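Local coordinates for glycosyl hydrolases family 2, sugar binding domain protein (Bacteroides uniformis str. 3978 T3 ii, PDB 6D1P), which acts as a gut-bacterial beta-glucuronidase of glycosyl hydrolase family 2 and so probably cleaves O-glycosidic bonds to glucuronic acid, at residues A[322-327]-A[562-567]; A[496-501]-A[568-573]; A[205-210]-A[286-291]. All coordinates share one frame; numbering follows the deposited sequence.

In the fold
Interactions 1 and 2 belong to the TIM barrel domain, their centres 9 Å apart, and share the chain that runs from helix 550-564 through 568-573 into strand 572-574. That strand pairs in parallel with strand 321-329, closing the barrel, and Leu-325 N lies 2.9 Å from Thr-571 O, a probable hydrogen bond between the two contacts. Both sit where these strands enter the barrel; in TIM barrels the active site is at the other, C-terminal ends of the strands. Interaction 3 lies in the family's beta-sandwich domain, its centre 38 Å from interaction 1 and 41 Å from interaction 2, with nearest atoms about 20 and 23 Å away.

Interaction 1 of 3, residues A[322-327]-A[562-567]; sequences RLLLRG and KEQETM
Leu-324 and Gln-564 mark the closest backbone approach, 8.4 Å from CA to CA, where the chain of 322-327 runs past 562-567, which includes the type I turn from Gln-564 to Met-567. The gap is wide enough to be filled by side chains. Leu-324 and Gln-564 carry most of the contact between them: the two leucine methyls meet two oxygens of Gln-564, CD1 lying 3.5 Å from Gln-564 O and CD2 3.6 Å from Gln-564 OE1. The two side chains cross at about a right angle. The leucine fork fills the space between strand and turn, while the amide oxygen has a water as polar partner. The amide of Gln-564 is held from its nitrogen, since NE2 bonds to Ser-573 OG; this leaves OE1 turned to the strand, where a water 2.7 Å from Gln-564 OE1 also lies close to Leu-325 O and probably bridges the two segments.

At the Arg-322 end of its segment, the side chain reaches across to the turn. CG is anti to the backbone N (chi1 -176°) and the chain then bends at chi2, which carries the guanidinium out to Met-567. There NH2 donates to Met-567 O at 2.9 Å; at 144° the N-H...O bond is somewhat bent, and the donor comes in 18° off the carbonyl plane. The same NH2 also bonds to Leu-570 O, and a long arginine is thus able to tie together two carbonyls of the connection. Glu-563 O, just before the turn, accepts from both N and OG1 of Thr-566, tying the turn to the residue ahead of it.

Strand 316-318 pairs antiparallel with strand 321-329, Phe-316 bonding to Leu-323 through the backbone, while strand 572-574 pairs with strand 321-329 in parallel; at the end of the turn, the Met-567 side chain packs on Tyr-494, Arg-495 and Glu-498 of helix 494-503.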
loop_
_atom_site.group_PDB
_atom_site.type_symbol
_atom_site.label_atom_id
_atom_site.label_comp_id
_atom_site.label_asym_id
_atom_site.label_seq_id
_atom_site.Cartn_x
_atom_site.Cartn_y
_atom_site.Cartn_z
ATOM N N ARG A 322 27.850 -45.891 0.167
ATOM C CA ARG A 322 27.885 -44.661 -0.604
ATOM C C ARG A 322 26.494 -44.377 -1.155
ATOM O O ARG A 322 25.823 -45.275 -1.675
ATOM C CB ARG A 322 28.892 -44.776 -1.744
ATOM C CG ARG A 322 29.059 -43.501 -2.554
ATOM C CD ARG A 322 28.087 -43.425 -3.737
ATOM N NE ARG A 322 28.186 -42.148 -4.438
ATOM C CZ ARG A 322 28.466 -42.022 -5.728
ATOM N NH1 ARG A 322 28.661 -43.104 -6.460
ATOM N NH2 ARG A 322 28.542 -40.821 -6.288
ATOM N N LEU A 323 26.057 -43.122 -1.032
ATOM C CA LEU A 323 24.715 -42.720 -1.449
ATOM C C LEU A 323 24.819 -41.380 -2.159
ATOM O O LEU A 323 25.237 -40.384 -1.558
ATOM C CB LEU A 323 23.764 -42.635 -0.252
ATOM C CG LEU A 323 22.347 -42.112 -0.510
ATOM C CD1 LEU A 323 21.581 -43.034 -1.480
ATOM C CD2 LEU A 323 21.589 -41.943 0.804
ATOM N N LEU A 324 24.488 -41.370 -3.442
ATOM C CA LEU A 324 24.486 -40.141 -4.209
ATOM C C LEU A 324 23.261 -39.318 -3.812
ATOM O O LEU A 324 22.127 -39.732 -4.044
ATOM C CB LEU A 324 24.503 -40.442 -5.701
ATOM C CG LEU A 324 24.945 -39.156 -6.406
ATOM C CD1 LEU A 324 25.876 -39.473 -7.555
ATOM C CD2 LEU A 324 23.746 -38.348 -6.882
ATOM N N LEU A 325 23.495 -38.163 -3.199
ATOM C CA LEU A 325 22.402 -37.306 -2.762
ATOM C C LEU A 325 21.662 -36.750 -3.977
ATOM O O LEU A 325 22.263 -36.129 -4.861
ATOM C CB LEU A 325 22.937 -36.184 -1.869
ATOM C CG LEU A 325 23.613 -36.758 -0.617
ATOM C CD1 LEU A 325 24.350 -35.675 0.144
ATOM C CD2 LEU A 325 22.620 -37.457 0.296
ATOM N N ARG A 326 20.368 -37.015 -4.041
ATOM C CA ARG A 326 19.528 -36.532 -5.132
ATOM C C ARG A 326 18.686 -35.414 -4.520
ATOM O O ARG A 326 17.649 -35.657 -3.898
ATOM C CB ARG A 326 18.702 -37.672 -5.728
ATOM C CG ARG A 326 19.535 -38.969 -5.959
ATOM C CD ARG A 326 18.750 -40.134 -6.652
ATOM N NE ARG A 326 17.507 -40.554 -5.965
ATOM C CZ ARG A 326 17.394 -41.537 -5.055
ATOM N NH1 ARG A 326 18.458 -42.249 -4.672
ATOM N NH2 ARG A 326 16.202 -41.805 -4.511
ATOM N N GLY A 327 19.168 -34.181 -4.647
ATOM C CA GLY A 327 18.564 -33.093 -3.900
ATOM C C GLY A 327 17.798 -32.053 -4.687
ATOM O O GLY A 327 18.021 -31.865 -5.887
ATOM N N LYS A 562 22.424 -37.825 -16.247
ATOM C CA LYS A 562 23.136 -38.978 -16.768
ATOM C C LYS A 562 24.622 -38.880 -16.459
ATOM O O LYS A 562 25.278 -39.914 -16.294
ATOM C CB LYS A 562 22.872 -39.163 -18.262
ATOM C CG LYS A 562 23.449 -38.130 -19.181
ATOM C CD LYS A 562 24.708 -38.627 -19.878
ATOM C CE LYS A 562 25.097 -37.664 -20.997
ATOM N NZ LYS A 562 26.377 -38.052 -21.663
ATOM N N GLU A 563 25.156 -37.662 -16.303
ATOM C CA GLU A 563 26.550 -37.535 -15.892
ATOM C C GLU A 563 26.747 -38.006 -14.459
ATOM O O GLU A 563 27.761 -38.647 -14.144
ATOM C CB GLU A 563 27.031 -36.099 -16.063
ATOM C CG GLU A 563 27.045 -35.640 -17.517
ATOM C CD GLU A 563 28.002 -36.441 -18.395
ATOM O OE1 GLU A 563 29.060 -35.896 -18.771
ATOM O OE2 GLU A 563 27.690 -37.612 -18.713
ATOM N N GLN A 564 25.777 -37.743 -13.586
ATOM C CA GLN A 564 25.965 -38.106 -12.188
ATOM C C GLN A 564 26.127 -39.607 -11.983
ATOM O O GLN A 564 26.666 -40.020 -10.951
ATOM C CB GLN A 564 24.816 -37.559 -11.344
ATOM C CG GLN A 564 24.829 -36.034 -11.373
ATOM C CD GLN A 564 23.916 -35.365 -10.372
ATOM O OE1 GLN A 564 23.238 -36.012 -9.581
ATOM N NE2 GLN A 564 23.904 -34.046 -10.403
ATOM N N GLU A 565 25.680 -40.429 -12.933
ATOM C CA GLU A 565 25.830 -41.871 -12.797
ATOM C C GLU A 565 27.277 -42.320 -12.974
ATOM O O GLU A 565 27.611 -43.444 -12.598
ATOM C CB GLU A 565 24.946 -42.586 -13.811
ATOM C CG GLU A 565 23.457 -42.446 -13.571
ATOM C CD GLU A 565 22.622 -43.193 -14.608
ATOM O OE1 GLU A 565 23.196 -43.982 -15.408
ATOM O OE2 GLU A 565 21.389 -42.986 -14.613
ATOM N N THR A 566 28.130 -41.473 -13.546
ATOM C CA THR A 566 29.523 -41.792 -13.825
ATOM C C THR A 566 30.483 -40.986 -12.948
ATOM O O THR A 566 31.629 -40.754 -13.335
ATOM C CB THR A 566 29.838 -41.556 -15.305
ATOM O OG1 THR A 566 30.236 -40.193 -15.527
ATOM C CG2 THR A 566 28.620 -41.841 -16.145
ATOM N N MET A 567 30.039 -40.555 -11.765
ATOM C CA MET A 567 30.862 -39.742 -10.864
ATOM C C MET A 567 30.889 -40.376 -9.485
ATOM O O MET A 567 30.107 -40.000 -8.599
ATOM C CB MET A 567 30.349 -38.313 -10.765
ATOM C CG MET A 567 30.302 -37.567 -12.072
ATOM S SD MET A 567 29.820 -35.862 -11.761
ATOM C CE MET A 567 29.509 -35.302 -13.417
HETATM O O HOH W 1 22.058 -35.367 -7.206
#

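Interaction 2 of 3, residues A[496-501]-A[568-573]; sequences EMETAG and PRLTGS
Glu-498 and Leu-570 form one half of this contact and Thr-499 and Arg-569 the other, neighbouring residues of helix 494-503 meeting neighbouring residues of the approach to strand 572-574. Glu-498 leaves the helix with CG anti to its own N (chi1 -160°) and then folds sharply at chi2 (82°), which lays the carboxylate across the leucine fork. OE2 is 3.7 Å from Leu-570 CD1 and 4.0 Å from CD2, and the two side chains cross at about a right angle. The buried oxygen is not left to the methyls: Tyr-494 OH and His-510 ND1 both hydrogen-bond to it. Leucine suits the spot because its other neighbours, Tyr-494 and Ile-502, offer it further packing surface.

Thr-499 divides its branches by polarity. With chi1 at -55°, OG1 turns back along the helix to hydrogen-bond Arg-495 O, and CG2 is thrown outward to the arginine. That methyl meets the guanidinium in its plane, at the edge, 3.6 Å from Arg-569 NH1. Two bends, at chi2 and chi3, curl Arg-569 towards the helix, where NH2 makes a weak hydrogen bond with Asn-503 OD1 and the side chain also touches Ile-502.

Helix 494-503 packing on the segment that enters strand 572-574 is an outer-layer contact of the TIM barrel, joining a surrounding helix to the final barrel strand.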
loop_
_atom_site.group_PDB
_atom_site.type_symbol
_atom_site.label_atom_id
_atom_site.label_comp_id
_atom_site.label_asym_id
_atom_site.label_seq_id
_atom_site.Cartn_x
_atom_site.Cartn_y
_atom_site.Cartn_z
ATOM N N GLU A 496 33.265 -31.568 -16.197
ATOM C CA GLU A 496 34.545 -30.885 -16.042
ATOM C C GLU A 496 34.485 -29.872 -14.893
ATOM O O GLU A 496 35.325 -29.902 -13.985
ATOM C CB GLU A 496 34.934 -30.219 -17.372
ATOM C CG GLU A 496 36.232 -29.380 -17.331
ATOM C CD GLU A 496 36.489 -28.569 -18.610
ATOM O OE1 GLU A 496 35.978 -28.943 -19.698
ATOM O OE2 GLU A 496 37.204 -27.542 -18.526
ATOM N N MET A 497 33.453 -29.006 -14.888
ATOM C CA MET A 497 33.284 -28.032 -13.807
ATOM C C MET A 497 33.039 -28.719 -12.467
ATOM O O MET A 497 33.523 -28.257 -11.423
ATOM C CB MET A 497 32.134 -27.083 -14.133
ATOM C CG MET A 497 32.303 -26.371 -15.454
ATOM S SD MET A 497 30.743 -25.781 -16.157
ATOM C CE MET A 497 30.449 -24.243 -15.257
ATOM N N GLU A 498 32.300 -29.829 -12.471
ATOM C CA GLU A 498 32.082 -30.538 -11.214
ATOM C C GLU A 498 33.380 -31.136 -10.687
ATOM O O GLU A 498 33.645 -31.099 -9.473
ATOM C CB GLU A 498 31.035 -31.636 -11.397
ATOM C CG GLU A 498 30.391 -32.102 -10.104
ATOM C CD GLU A 498 29.258 -31.169 -9.668
ATOM O OE1 GLU A 498 29.488 -29.945 -9.650
ATOM O OE2 GLU A 498 28.139 -31.658 -9.375
ATOM N N THR A 499 34.194 -31.703 -11.581
ATOM C CA THR A 499 35.468 -32.277 -11.155
ATOM C C THR A 499 36.399 -31.199 -10.621
ATOM O O THR A 499 37.028 -31.379 -9.568
ATOM C CB THR A 499 36.125 -33.033 -12.310
ATOM O OG1 THR A 499 35.216 -34.010 -12.834
ATOM C CG2 THR A 499 37.348 -33.755 -11.820
ATOM N N ALA A 500 36.476 -30.059 -11.317
ATOM C CA ALA A 500 37.253 -28.929 -10.808
ATOM C C ALA A 500 36.807 -28.544 -9.406
ATOM O O ALA A 500 37.637 -28.277 -8.527
ATOM C CB ALA A 500 37.127 -27.734 -11.750
ATOM N N GLY A 501 35.495 -28.544 -9.167
ATOM C CA GLY A 501 35.000 -28.137 -7.866
ATOM C C GLY A 501 35.298 -29.159 -6.792
ATOM O O GLY A 501 35.569 -28.800 -5.643
ATOM N N PRO A 568 31.797 -41.332 -9.264
ATOM C CA PRO A 568 31.855 -42.011 -7.966
ATOM C C PRO A 568 32.325 -41.130 -6.818
ATOM O O PRO A 568 32.020 -41.452 -5.665
ATOM C CB PRO A 568 32.843 -43.166 -8.219
ATOM C CG PRO A 568 33.680 -42.711 -9.362
ATOM C CD PRO A 568 32.769 -41.870 -10.226
ATOM N N ARG A 569 33.071 -40.053 -7.061
ATOM C CA ARG A 569 33.464 -39.216 -5.924
ATOM C C ARG A 569 32.384 -38.248 -5.457
ATOM O O ARG A 569 32.543 -37.672 -4.374
ATOM C CB ARG A 569 34.692 -38.373 -6.241
ATOM C CG ARG A 569 35.944 -39.145 -6.524
ATOM C CD ARG A 569 36.603 -38.473 -7.697
ATOM N NE ARG A 569 37.499 -37.389 -7.319
ATOM C CZ ARG A 569 37.683 -36.294 -8.045
ATOM N NH1 ARG A 569 36.996 -36.114 -9.168
ATOM N NH2 ARG A 569 38.540 -35.373 -7.641
ATOM N N LEU A 570 31.318 -38.043 -6.238
ATOM C CA LEU A 570 30.349 -36.973 -5.976
ATOM C C LEU A 570 29.480 -37.321 -4.775
ATOM O O LEU A 570 28.744 -38.303 -4.801
ATOM C CB LEU A 570 29.477 -36.728 -7.213
ATOM C CG LEU A 570 28.412 -35.608 -7.181
ATOM C CD1 LEU A 570 29.058 -34.256 -6.906
ATOM C CD2 LEU A 570 27.633 -35.565 -8.489
ATOM N N THR A 571 29.558 -36.524 -3.714
ATOM C CA THR A 571 28.571 -36.673 -2.653
ATOM C C THR A 571 27.153 -36.552 -3.214
ATOM O O THR A 571 26.291 -37.400 -2.947
ATOM C CB THR A 571 28.818 -35.641 -1.552
ATOM O OG1 THR A 571 28.780 -34.321 -2.104
ATOM C CG2 THR A 571 30.172 -35.877 -0.917
ATOM N N GLY A 572 26.905 -35.530 -4.026
ATOM C CA GLY A 572 25.591 -35.334 -4.603
ATOM C C GLY A 572 25.350 -33.875 -4.949
ATOM O O GLY A 572 26.264 -33.047 -4.926
ATOM N N SER A 573 24.092 -33.578 -5.271
ATOM C CA SER A 573 23.741 -32.203 -5.583
ATOM C C SER A 573 22.301 -31.919 -5.178
ATOM O O SER A 573 21.524 -32.830 -4.870
ATOM C CB SER A 573 23.922 -31.908 -7.061
ATOM O OG SER A 573 22.932 -32.601 -7.788
#

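Interaction 3 of 3, residues A[205-210]-A[286-291]; sequences EQIRIE and CVAELI
Glu-210 OE2 takes a salt bridge from Arg-208: Arg-208 NE lies 2.5 Å away, so short that the exact length is doubtful, and NH2 adds a weak bond. This pair lies on the side of strand 203-213 opposite to Ile-207 and Ile-209, which point into a beta-sandwich, the immunoglobulin-like domain of family 2 glycosyl hydrolases. There, strand 203-213, at the edge of a three-stranded sheet, faces strand 284-292 of a four-stranded sheet. Ile-207 stands opposite Ala-288 and Ile-209 opposite Cys-286, so the two segments run in opposite senses with CA atoms 8.8 and 8.5 Å apart.

Long and short residues are matched across the gap. In both isoleucines CG1 is anti to the carbonyl carbon, and with an extended chi2 it drives CD1 at the facing sheet, where only an alanine or a cysteine stands. Ile-224 and Ile-226 of strand 219-229 touch Cys-286 and Ile-207 respectively, enlarging this apolar core. The edge strand is also fastened to the barrel domain, for Asn-416 takes Ile-207 O and Ile-209 N with its side-chain amide. In the core, Ile-207 CD1 stops 3.7 Å from Ala-288 CB, while Ile-209 CD1 settles 3.5 Å from Cys-286 CB and 3.9 Å from its SG.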
loop_
_atom_site.group_PDB
_atom_site.type_symbol
_atom_site.label_atom_id
_atom_site.label_comp_id
_atom_site.label_asym_id
_atom_site.label_seq_id
_atom_site.Cartn_x
_atom_site.Cartn_y
_atom_site.Cartn_z
ATOM N N GLU A 205 11.104 -27.993 29.594
ATOM C CA GLU A 205 11.605 -26.868 28.817
ATOM C C GLU A 205 12.285 -27.350 27.539
ATOM O O GLU A 205 11.945 -26.901 26.440
ATOM C CB GLU A 205 12.554 -26.018 29.669
ATOM C CG GLU A 205 12.629 -24.563 29.231
ATOM C CD GLU A 205 12.827 -23.601 30.398
ATOM O OE1 GLU A 205 11.845 -22.921 30.784
ATOM O OE2 GLU A 205 13.959 -23.529 30.932
ATOM N N GLN A 206 13.208 -28.301 27.658
ATOM C CA GLN A 206 13.937 -28.801 26.504
ATOM C C GLN A 206 14.157 -30.302 26.650
ATOM O O GLN A 206 14.345 -30.811 27.757
ATOM C CB GLN A 206 15.273 -28.059 26.361
ATOM C CG GLN A 206 15.928 -28.161 24.994
ATOM C CD GLN A 206 17.142 -27.249 24.871
ATOM O OE1 GLN A 206 17.286 -26.519 23.884
ATOM N NE2 GLN A 206 18.026 -27.287 25.878
ATOM N N ILE A 207 14.121 -31.010 25.516
ATOM C CA ILE A 207 14.336 -32.457 25.474
ATOM C C ILE A 207 15.211 -32.799 24.279
ATOM O O ILE A 207 14.737 -32.868 23.138
ATOM C CB ILE A 207 13.003 -33.233 25.416
ATOM C CG1 ILE A 207 12.236 -33.062 26.729
ATOM C CG2 ILE A 207 13.227 -34.727 25.084
ATOM C CD1 ILE A 207 11.124 -34.049 26.921
ATOM N N ARG A 208 16.490 -33.025 24.533
ATOM C CA ARG A 208 17.465 -33.274 23.481
ATOM C C ARG A 208 17.736 -34.773 23.396
ATOM O O ARG A 208 17.966 -35.430 24.419
ATOM C CB ARG A 208 18.746 -32.484 23.767
ATOM C CG ARG A 208 19.971 -32.859 22.954
ATOM C CD ARG A 208 21.228 -32.471 23.737
ATOM N NE ARG A 208 22.419 -32.380 22.900
ATOM C CZ ARG A 208 23.350 -31.444 23.054
ATOM N NH1 ARG A 208 23.204 -30.527 24.005
ATOM N NH2 ARG A 208 24.415 -31.409 22.253
ATOM N N ILE A 209 17.691 -35.317 22.183
ATOM C CA ILE A 209 17.778 -36.751 21.961
ATOM C C ILE A 209 18.844 -36.993 20.905
ATOM O O ILE A 209 18.665 -36.616 19.738
ATOM C CB ILE A 209 16.437 -37.350 21.524
ATOM C CG1 ILE A 209 15.359 -37.053 22.564
ATOM C CG2 ILE A 209 16.565 -38.851 21.339
ATOM C CD1 ILE A 209 14.033 -37.690 22.253
ATOM N N GLU A 210 19.951 -37.622 21.305
ATOM C CA GLU A 210 21.047 -37.936 20.397
ATOM C C GLU A 210 21.140 -39.453 20.256
ATOM O O GLU A 210 21.672 -40.147 21.127
ATOM C CB GLU A 210 22.352 -37.348 20.896
ATOM C CG GLU A 210 22.323 -35.840 21.098
ATOM C CD GLU A 210 23.723 -35.274 21.280
ATOM O OE1 GLU A 210 24.698 -35.970 20.917
ATOM O OE2 GLU A 210 23.851 -34.145 21.785
ATOM N N CYS A 286 10.200 -41.193 21.605
ATOM C CA CYS A 286 10.484 -41.009 23.016
ATOM C C CYS A 286 9.339 -40.225 23.638
ATOM O O CYS A 286 8.983 -39.148 23.149
ATOM C CB CYS A 286 11.813 -40.280 23.211
ATOM S SG CYS A 286 12.151 -39.781 24.907
ATOM N N VAL A 287 8.750 -40.771 24.698
ATOM C CA VAL A 287 7.630 -40.135 25.385
ATOM C C VAL A 287 8.080 -39.792 26.795
ATOM O O VAL A 287 8.459 -40.682 27.571
ATOM C CB VAL A 287 6.381 -41.032 25.418
ATOM C CG1 VAL A 287 5.239 -40.304 26.090
ATOM C CG2 VAL A 287 5.979 -41.472 24.020
ATOM N N ALA A 288 8.056 -38.507 27.117
ATOM C CA ALA A 288 8.273 -38.033 28.470
ATOM C C ALA A 288 6.930 -37.689 29.089
ATOM O O ALA A 288 5.997 -37.261 28.404
ATOM C CB ALA A 288 9.191 -36.807 28.502
ATOM N N GLU A 289 6.842 -37.865 30.397
ATOM C CA GLU A 289 5.549 -37.805 31.051
ATOM C C GLU A 289 5.740 -37.317 32.472
ATOM O O GLU A 289 6.552 -37.869 33.219
ATOM C CB GLU A 289 4.890 -39.183 31.032
ATOM C CG GLU A 289 3.415 -39.139 30.786
ATOM C CD GLU A 289 2.765 -40.463 31.072
ATOM O OE1 GLU A 289 3.148 -41.462 30.423
ATOM O OE2 GLU A 289 1.890 -40.503 31.965
ATOM N N LEU A 290 4.995 -36.293 32.842
ATOM C CA LEU A 290 5.088 -35.719 34.169
ATOM C C LEU A 290 3.680 -35.496 34.692
ATOM O O LEU A 290 2.789 -35.089 33.939
ATOM C CB LEU A 290 5.871 -34.403 34.150
ATOM C CG LEU A 290 5.953 -33.683 35.493
ATOM C CD1 LEU A 290 6.783 -34.514 36.468
ATOM C CD2 LEU A 290 6.536 -32.292 35.326
ATOM N N ILE A 291 3.481 -35.762 35.981
ATOM C CA ILE A 291 2.171 -35.683 36.609
ATOM C C ILE A 291 2.231 -34.708 37.774
ATOM O O ILE A 291 3.196 -34.709 38.545
ATOM C CB ILE A 291 1.696 -37.070 37.088
ATOM C CG1 ILE A 291 1.735 -38.063 35.930
ATOM C CG2 ILE A 291 0.287 -36.980 37.671
ATOM C CD1 ILE A 291 1.805 -39.503 36.359
#